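Local atomic coordinates of general Secretion Pathway Protein (Vibrio vulnificus, PDB entry 4G54), a protein that probably binds peptidoglycan in the periplasm as part of the EpsAB fusion component of the bacterial type II secretion system. Residues Leu67-Gln70 / Glu71-Thr75; Leu94-Asp98 / Pro99-Val103; Arg194-Ala197 / Arg198-Met202. One frame throughout, in Å; residues are numbered along the deposited sequence.

Contact 1 of 3, residues Leu67-Gln70 / Glu71-Thr75; sequences LNWQ and ELQQT
Asn68 OD1 accepts from Glu71 N at 2.8 Å, the donor standing almost on the line of the amide C=O. Asn68 occupies the N-cap of helix 69-73, and the bond is returned: Asn68 N gives its hydrogen to Glu71 OE1 at 2.9 Å in a fairly straight bond. Two reciprocal side-chain-to-backbone bonds between the cap and the third residue after it define a capping box. The Asn68 CG sits between its own N and carbonyl carbon (chi1 59°), which swings OD1 over the opening turn. Glu71 instead runs CG anti to its carbonyl carbon and extends beyond it, carrying the carboxylate back alongside Asn68. There the amide and carboxylate planes are 20° apart and stacked. Glu71 OE1 is met on its anti side, somewhat out of the carboxylate plane, and it also lies 3.3 Å from Leu67 CA.

Backbone bonds from Leu72 N to Asn68 O and from Gln73 N to Trp69 O continue the turn. Further along, the aliphatic part of Gln73 lies over the indole of Trp69: Gln73 CG is 3.8 Å from the centroid of the Trp69 six-membered ring and only 5° off the normal, a CH-pi contact centred on the face. Leu72 meets the same ring differently, placing CD2 at its edge, 4.0 Å from Trp69 CE3. The other branch, Leu72 CD1, lies 4.0 Å from Leu67 CD2, so Leu72 bridges the residue before the cap and the indole.

Leu72 is buried against Leu79 and Leu81 of strand 79-85, Leu94 of strand 88-97 and Leu118 of helix 115-121, while Trp69 reaches Val97, Val115, Leu118 and Met119; the short helix is thereby fitted onto the antiparallel sheet beside helix 115-121.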
loop_
_atom_site.group_PDB
_atom_site.type_symbol
_atom_site.label_atom_id
_atom_site.label_comp_id
_atom_site.label_asym_id
_atom_site.label_seq_id
_atom_site.Cartn_x
_atom_site.Cartn_y
_atom_site.Cartn_z
ATOM N N LEU A 67 12.976 7.395 0.759
ATOM C CA LEU A 67 13.503 6.004 0.906
ATOM C C LEU A 67 14.865 5.956 0.267
ATOM O O LEU A 67 15.122 6.742 -0.668
ATOM C CB LEU A 67 12.656 4.950 0.198
ATOM C CG LEU A 67 11.450 4.399 0.951
ATOM C CD1 LEU A 67 10.691 5.442 1.682
ATOM C CD2 LEU A 67 10.532 3.524 0.092
ATOM N N ASN A 68 15.665 4.975 0.676
ATOM C CA ASN A 68 16.890 4.631 -0.117
ATOM C C ASN A 68 16.545 3.391 -0.944
ATOM O O ASN A 68 15.392 2.840 -0.911
ATOM C CB ASN A 68 18.111 4.479 0.766
ATOM C CG ASN A 68 17.940 3.381 1.826
ATOM O OD1 ASN A 68 17.443 2.306 1.497
ATOM N ND2 ASN A 68 18.325 3.638 3.077
ATOM N N TRP A 69 17.478 2.917 -1.775
ATOM C CA TRP A 69 17.202 1.821 -2.671
ATOM C C TRP A 69 16.998 0.507 -1.945
ATOM O O TRP A 69 16.162 -0.312 -2.388
ATOM C CB TRP A 69 18.438 1.710 -3.643
ATOM C CG TRP A 69 18.482 0.518 -4.485
ATOM C CD1 TRP A 69 19.570 -0.312 -4.619
ATOM C CD2 TRP A 69 17.476 -0.010 -5.431
ATOM N NE1 TRP A 69 19.330 -1.301 -5.554
ATOM C CE2 TRP A 69 18.064 -1.151 -6.067
ATOM C CE3 TRP A 69 16.168 0.368 -5.791
ATOM C CZ2 TRP A 69 17.387 -1.926 -7.025
ATOM C CZ3 TRP A 69 15.496 -0.402 -6.750
ATOM C CH2 TRP A 69 16.113 -1.509 -7.373
ATOM N N GLN A 70 17.747 0.292 -0.848
ATOM C CA GLN A 70 17.569 -0.916 -0.002
ATOM C C GLN A 70 16.104 -0.907 0.486
ATOM O O GLN A 70 15.380 -1.911 0.355
ATOM C CB GLN A 70 18.566 -0.923 1.182
ATOM C CG GLN A 70 18.264 -2.070 2.139
ATOM C CD GLN A 70 18.682 -3.492 1.688
ATOM O OE1 GLN A 70 19.038 -3.755 0.503
ATOM N NE2 GLN A 70 18.622 -4.451 2.662
ATOM N N GLU A 71 15.629 0.250 0.952
ATOM C CA GLU A 71 14.249 0.328 1.491
ATOM C C GLU A 71 13.211 0.144 0.371
ATOM O O GLU A 71 12.200 -0.573 0.576
ATOM C CB GLU A 71 14.032 1.640 2.238
ATOM C CG GLU A 71 14.797 1.731 3.528
ATOM C CD GLU A 71 14.921 3.147 4.098
ATOM O OE1 GLU A 71 14.799 4.160 3.368
ATOM O OE2 GLU A 71 15.159 3.237 5.340
ATOM N N LEU A 72 13.453 0.695 -0.818
ATOM C CA LEU A 72 12.494 0.617 -1.870
ATOM C C LEU A 72 12.325 -0.862 -2.238
ATOM O O LEU A 72 11.218 -1.350 -2.459
ATOM C CB LEU A 72 13.039 1.416 -3.084
ATOM C CG LEU A 72 12.001 1.501 -4.224
ATOM C CD1 LEU A 72 10.873 2.436 -3.721
ATOM C CD2 LEU A 72 12.605 2.100 -5.466
ATOM N N GLN A 73 13.403 -1.616 -2.244
ATOM C CA GLN A 73 13.301 -3.038 -2.584
ATOM C C GLN A 73 12.437 -3.821 -1.636
ATOM O O GLN A 73 11.932 -4.896 -2.071
ATOM C CB GLN A 73 14.701 -3.693 -2.584
ATOM C CG GLN A 73 15.505 -3.259 -3.814
ATOM C CD GLN A 73 16.963 -3.715 -3.672
ATOM O OE1 GLN A 73 17.906 -2.928 -3.307
ATOM N NE2 GLN A 73 17.161 -4.992 -3.924
ATOM N N GLN A 74 12.227 -3.337 -0.398
ATOM C CA GLN A 74 11.441 -4.072 0.588
ATOM C C GLN A 74 9.978 -3.707 0.538
ATOM O O GLN A 74 9.209 -4.147 1.402
ATOM C CB GLN A 74 11.979 -3.752 1.995
ATOM C CG GLN A 74 13.473 -3.991 2.187
ATOM C CD GLN A 74 13.826 -5.442 2.241
ATOM O OE1 GLN A 74 13.191 -6.297 1.585
ATOM N NE2 GLN A 74 14.863 -5.763 3.029
ATOM N N THR A 75 9.612 -2.842 -0.402
ATOM C CA THR A 75 8.155 -2.390 -0.319
ATOM C C THR A 75 7.186 -3.549 -0.452
ATOM O O THR A 75 7.325 -4.354 -1.404
ATOM C CB THR A 75 7.836 -1.275 -1.302
ATOM O OG1 THR A 75 6.526 -0.755 -1.014
ATOM C CG2 THR A 75 7.904 -1.704 -2.742
#

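Contact 2 of 3, residues Leu94-Asp98 / Pro99-Val103; sequences LLEVD and PERVV
Arg101 folds back over the turn toward Glu96 and Asp98, and much of its side chain runs beside their two carboxylates. Arg101 CB is still 4.2 Å from Asp98 OD1; Arg101 CG, held between the backbone N and the carbonyl carbon (chi1 70°), comes to 3.6 Å from the same oxygen. Bends at chi2 and chi3 then lay the guanidinium flat on Asp98: the planes are 13° apart, and Asp98 OD2 stands 3.4 Å from Arg101 CZ, over the centre of one face. The ion pair of Asp98 OD2 with Arg101 NE is long, and no N-H points at this oxygen; NE is buried without a partner. At the tip Arg101 NH2 makes a salt bridge with Glu96 OE2 at 3.1 Å, Arg101 NH1 lies near both Glu96 OE2 and Asp98 OD2, and Glu96 CG lies over the opposite face.

The setting is the beta hairpin of strands 88-97 and 101-105. Val97 CG2 and Val102 CG1 are 3.5 Å apart in a non-hydrogen-bonded antiparallel pair. Farther from the turn, Leu95 and Glu96 both face Val103 in a classic beta bulge: Leu95 N bonds to Val103 O and Val103 N to Glu96 O. In the turn, Asp98 OD1 takes Glu100 N at 2.8 Å and, from the other face of its carboxylate plane, Arg101 N at 3.0 Å. A water donates to both Asp98 OD2 and Glu100 OE1. On the side bearing Val97 and Val102, Leu94 CD1 packs 3.5 Å from Val102 CB, beside Leu72 of helix 69-73.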
loop_
_atom_site.group_PDB
_atom_site.type_symbol
_atom_site.label_atom_id
_atom_site.label_comp_id
_atom_site.label_asym_id
_atom_site.label_seq_id
_atom_site.Cartn_x
_atom_site.Cartn_y
_atom_site.Cartn_z
ATOM N N LEU A 94 5.558 2.514 -9.267
ATOM C CA LEU A 94 6.425 1.316 -9.160
ATOM C C LEU A 94 5.507 0.166 -8.848
ATOM O O LEU A 94 4.845 0.121 -7.798
ATOM C CB LEU A 94 7.442 1.516 -7.997
ATOM C CG LEU A 94 8.288 0.273 -7.659
ATOM C CD1 LEU A 94 9.254 0.007 -8.733
ATOM C CD2 LEU A 94 9.055 0.547 -6.342
ATOM N N LEU A 95 5.487 -0.836 -9.747
ATOM C CA LEU A 95 4.645 -2.003 -9.559
ATOM C C LEU A 95 5.415 -3.080 -8.901
ATOM O O LEU A 95 4.834 -3.761 -8.013
ATOM C CB LEU A 95 4.086 -2.502 -10.966
ATOM C CG LEU A 95 3.282 -3.784 -10.981
ATOM C CD1 LEU A 95 1.943 -3.582 -10.270
ATOM C CD2 LEU A 95 3.044 -4.157 -12.484
ATOM N N GLU A 96 6.636 -3.379 -9.371
ATOM C CA GLU A 96 7.443 -4.387 -8.658
ATOM C C GLU A 96 8.913 -4.042 -8.770
ATOM O O GLU A 96 9.294 -3.253 -9.583
ATOM C CB GLU A 96 7.181 -5.778 -9.125
ATOM C CG GLU A 96 7.364 -5.975 -10.576
ATOM C CD GLU A 96 6.894 -7.426 -10.965
ATOM O OE1 GLU A 96 5.994 -7.597 -11.788
ATOM O OE2 GLU A 96 7.454 -8.385 -10.371
ATOM N N VAL A 97 9.695 -4.688 -7.940
ATOM C CA VAL A 97 11.101 -4.306 -7.806
ATOM C C VAL A 97 11.900 -5.513 -7.395
ATOM O O VAL A 97 11.433 -6.340 -6.573
ATOM C CB VAL A 97 11.290 -3.173 -6.759
ATOM C CG1 VAL A 97 10.624 -3.497 -5.341
ATOM C CG2 VAL A 97 12.806 -2.860 -6.591
ATOM N N ASP A 98 13.098 -5.635 -7.980
ATOM C CA ASP A 98 14.068 -6.676 -7.528
ATOM C C ASP A 98 15.465 -6.028 -7.601
ATOM O O ASP A 98 15.541 -4.856 -7.967
ATOM C CB ASP A 98 13.896 -8.008 -8.274
ATOM C CG ASP A 98 14.366 -7.972 -9.723
ATOM O OD1 ASP A 98 15.265 -7.168 -10.070
ATOM O OD2 ASP A 98 13.900 -8.840 -10.522
ATOM N N PRO A 99 16.540 -6.709 -7.168
ATOM C CA PRO A 99 17.868 -6.029 -7.209
ATOM C C PRO A 99 18.338 -5.531 -8.552
ATOM O O PRO A 99 19.223 -4.650 -8.590
ATOM C CB PRO A 99 18.826 -7.136 -6.749
ATOM C CG PRO A 99 17.955 -7.903 -5.809
ATOM C CD PRO A 99 16.612 -7.970 -6.412
ATOM N N GLU A 100 17.758 -6.061 -9.622
ATOM C CA GLU A 100 18.253 -5.698 -10.938
ATOM C C GLU A 100 17.380 -4.721 -11.761
ATOM O O GLU A 100 17.907 -4.046 -12.678
ATOM C CB GLU A 100 18.497 -6.993 -11.746
ATOM C CG GLU A 100 19.673 -7.875 -11.228
ATOM C CD GLU A 100 19.790 -9.163 -12.046
ATOM O OE1 GLU A 100 18.770 -9.577 -12.642
ATOM O OE2 GLU A 100 20.883 -9.755 -12.128
ATOM N N ARG A 101 16.078 -4.675 -11.478
ATOM C CA ARG A 101 15.128 -3.993 -12.380
ATOM C C ARG A 101 13.902 -3.562 -11.610
ATOM O O ARG A 101 13.562 -4.191 -10.596
ATOM C CB ARG A 101 14.611 -4.927 -13.521
ATOM C CG ARG A 101 13.647 -6.073 -13.044
ATOM C CD ARG A 101 12.106 -5.691 -12.669
ATOM N NE ARG A 101 11.567 -6.215 -11.353
ATOM C CZ ARG A 101 10.876 -7.365 -11.202
ATOM N NH1 ARG A 101 10.599 -8.125 -12.274
ATOM N NH2 ARG A 101 10.429 -7.769 -9.985
ATOM N N VAL A 102 13.247 -2.516 -12.070
ATOM C CA VAL A 102 11.931 -2.163 -11.499
ATOM C C VAL A 102 10.974 -2.126 -12.689
ATOM O O VAL A 102 11.366 -1.922 -13.847
ATOM C CB VAL A 102 11.944 -0.821 -10.825
ATOM C CG1 VAL A 102 12.784 -0.885 -9.503
ATOM C CG2 VAL A 102 12.464 0.353 -11.781
ATOM N N VAL A 103 9.732 -2.479 -12.376
ATOM C CA VAL A 103 8.638 -2.381 -13.373
ATOM C C VAL A 103 7.824 -1.162 -13.048
ATOM O O VAL A 103 7.355 -0.961 -11.933
ATOM C CB VAL A 103 7.741 -3.649 -13.397
ATOM C CG1 VAL A 103 6.554 -3.460 -14.368
ATOM C CG2 VAL A 103 8.654 -4.804 -13.779
HETATM O O HOH W 1 15.952 -9.513 -12.084
#

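Contact 3 of 3, residues Arg194-Ala197 / Arg198-Met202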
loop_
_atom_site.group_PDB
_atom_site.type_symbol
_atom_site.label_atom_id
_atom_site.label_comp_id
_atom_site.label_asym_id
_atom_site.label_seq_id
_atom_site.Cartn_x
_atom_site.Cartn_y
_atom_site.Cartn_z
ATOM N N ARG A 194 1.479 1.184 17.063
ATOM C CA ARG A 194 2.676 0.701 16.322
ATOM C C ARG A 194 2.325 -0.681 15.650
ATOM O O ARG A 194 2.707 -0.915 14.498
ATOM C CB ARG A 194 3.827 0.545 17.261
ATOM C CG ARG A 194 5.081 0.284 16.434
ATOM C CD ARG A 194 6.227 -0.009 17.418
ATOM N NE ARG A 194 7.458 -0.010 16.574
ATOM C CZ ARG A 194 8.649 -0.473 16.967
ATOM N NH1 ARG A 194 9.713 -0.367 16.124
ATOM N NH2 ARG A 194 8.825 -0.986 18.147
ATOM N N THR A 195 1.559 -1.506 16.372
ATOM C CA THR A 195 1.265 -2.865 15.926
ATOM C C THR A 195 0.292 -2.804 14.748
ATOM O O THR A 195 0.533 -3.462 13.709
ATOM C CB THR A 195 0.606 -3.610 17.051
ATOM O OG1 THR A 195 1.602 -3.667 18.127
ATOM C CG2 THR A 195 0.222 -5.051 16.668
ATOM N N LEU A 196 -0.792 -2.034 14.874
ATOM C CA LEU A 196 -1.766 -1.938 13.716
ATOM C C LEU A 196 -1.155 -1.169 12.520
ATOM O O LEU A 196 -1.481 -1.543 11.361
ATOM C CB LEU A 196 -3.034 -1.252 14.177
ATOM C CG LEU A 196 -3.923 -2.130 15.122
ATOM C CD1 LEU A 196 -5.156 -1.289 15.615
ATOM C CD2 LEU A 196 -4.433 -3.415 14.401
ATOM N N ALA A 197 -0.237 -0.202 12.748
ATOM C CA ALA A 197 0.353 0.481 11.617
ATOM C C ALA A 197 1.243 -0.489 10.846
ATOM O O ALA A 197 1.144 -0.477 9.605
ATOM C CB ALA A 197 1.159 1.713 12.044
ATOM N N ARG A 198 2.053 -1.272 11.556
ATOM C CA ARG A 198 2.874 -2.226 10.831
ATOM C C ARG A 198 2.052 -3.280 10.131
ATOM O O ARG A 198 2.332 -3.574 8.975
ATOM C CB ARG A 198 3.779 -2.877 11.852
ATOM C CG ARG A 198 4.823 -3.933 11.282
ATOM C CD ARG A 198 5.888 -3.233 10.372
ATOM N NE ARG A 198 6.722 -2.382 11.244
ATOM C CZ ARG A 198 7.667 -2.780 12.107
ATOM N NH1 ARG A 198 8.277 -1.908 12.941
ATOM N NH2 ARG A 198 8.026 -4.052 12.235
ATOM N N LEU A 199 1.017 -3.826 10.821
ATOM C CA LEU A 199 0.216 -4.896 10.226
ATOM C C LEU A 199 -0.433 -4.420 8.916
ATOM O O LEU A 199 -0.376 -5.115 7.874
ATOM C CB LEU A 199 -0.896 -5.286 11.231
ATOM C CG LEU A 199 -1.819 -6.353 10.683
ATOM C CD1 LEU A 199 -1.069 -7.706 10.445
ATOM C CD2 LEU A 199 -2.862 -6.571 11.784
ATOM N N GLN A 200 -1.001 -3.184 8.958
ATOM C CA GLN A 200 -1.786 -2.791 7.785
ATOM C C GLN A 200 -0.904 -2.206 6.688
ATOM O O GLN A 200 -1.283 -2.221 5.488
ATOM C CB GLN A 200 -2.827 -1.747 8.232
ATOM C CG GLN A 200 -3.938 -2.534 8.972
ATOM C CD GLN A 200 -4.836 -1.501 9.685
ATOM O OE1 GLN A 200 -5.936 -1.243 9.225
ATOM N NE2 GLN A 200 -4.341 -0.855 10.747
ATOM N N HIS A 201 0.324 -1.735 6.999
ATOM C CA HIS A 201 1.198 -1.373 5.891
ATOM C C HIS A 201 1.721 -2.643 5.204
ATOM O O HIS A 201 1.980 -2.619 3.998
ATOM C CB HIS A 201 2.319 -0.474 6.450
ATOM C CG HIS A 201 3.243 0.025 5.375
ATOM N ND1 HIS A 201 3.044 1.160 4.620
ATOM C CD2 HIS A 201 4.390 -0.553 4.925
ATOM C CE1 HIS A 201 4.040 1.275 3.738
ATOM N NE2 HIS A 201 4.848 0.238 3.883
ATOM N N MET A 202 1.822 -3.781 5.932
ATOM C CA MET A 202 2.383 -5.006 5.300
ATOM C C MET A 202 1.352 -5.757 4.484
ATOM O O MET A 202 1.677 -6.309 3.391
ATOM C CB MET A 202 2.892 -5.917 6.456
ATOM C CG MET A 202 4.162 -5.492 7.210
ATOM S SD MET A 202 4.439 -6.726 8.533
ATOM C CE MET A 202 4.601 -8.214 7.515
#
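Arg194 and Arg198, one alpha-helical turn apart on helix 193-202, send their side chains the same way yet set their guanidinium planes 88° apart. The helix packs with helices 145-158 and 170-182, an arrangement consistent with the three-helix fold of peptidoglycan-binding domains. Arg194 is extended from CG to NE, whereas Arg198 bends at chi2 and chi3. Arg194 NH1 lies at the edge of the Arg198 guanidinium, near its plane and 3.8 Å from Arg198 NH1; these like charges are close but share no bond, and Arg198 NH2 is taken up by Gln183 O.

Leu196 CD2 and Leu199 CD2 make a loose contact at 4.4 Å. Both leucines are buried and touch Leu150, and Leu199 also meets Ala157 and Phe179. Thr195 OG1 bonds to Gln180 NE2 of helix 170-182.

Gln200 turns its amide back along the helix, its CG anti to the carbonyl carbon (chi1 -76°), while OE1 accepts from Leu134 N. Leu196 O thus has two donors from one residue on opposite faces of its carbonyl plane: Gln200 N at 2.9 Å, and Gln200 NE2 at 3.0 Å, the latter well above that plane.

Contacts 1 and 2 belong to one structural unit, both in the GspA, peptidase C39-like domain, with centres about 10 Å apart. They touch directly: Trp69 CH2 lies 3.4 Å from Asp98 O, and Leu72 O is 3.6 Å from Val97 CG1, so the capped helix rests against the end of the hairpin. Contact 3 is on a helix of the putative peptidoglycan-binding part, its centre about 17 Å from that of contact 1 and about 23 Å from that of contact 2. Its nearest atoms stay about 5 Å from contact 1. His77, whose O accepts from Thr75 OG1, meets His201 edge-to-face and so relates contacts 1 and 3 indirectly.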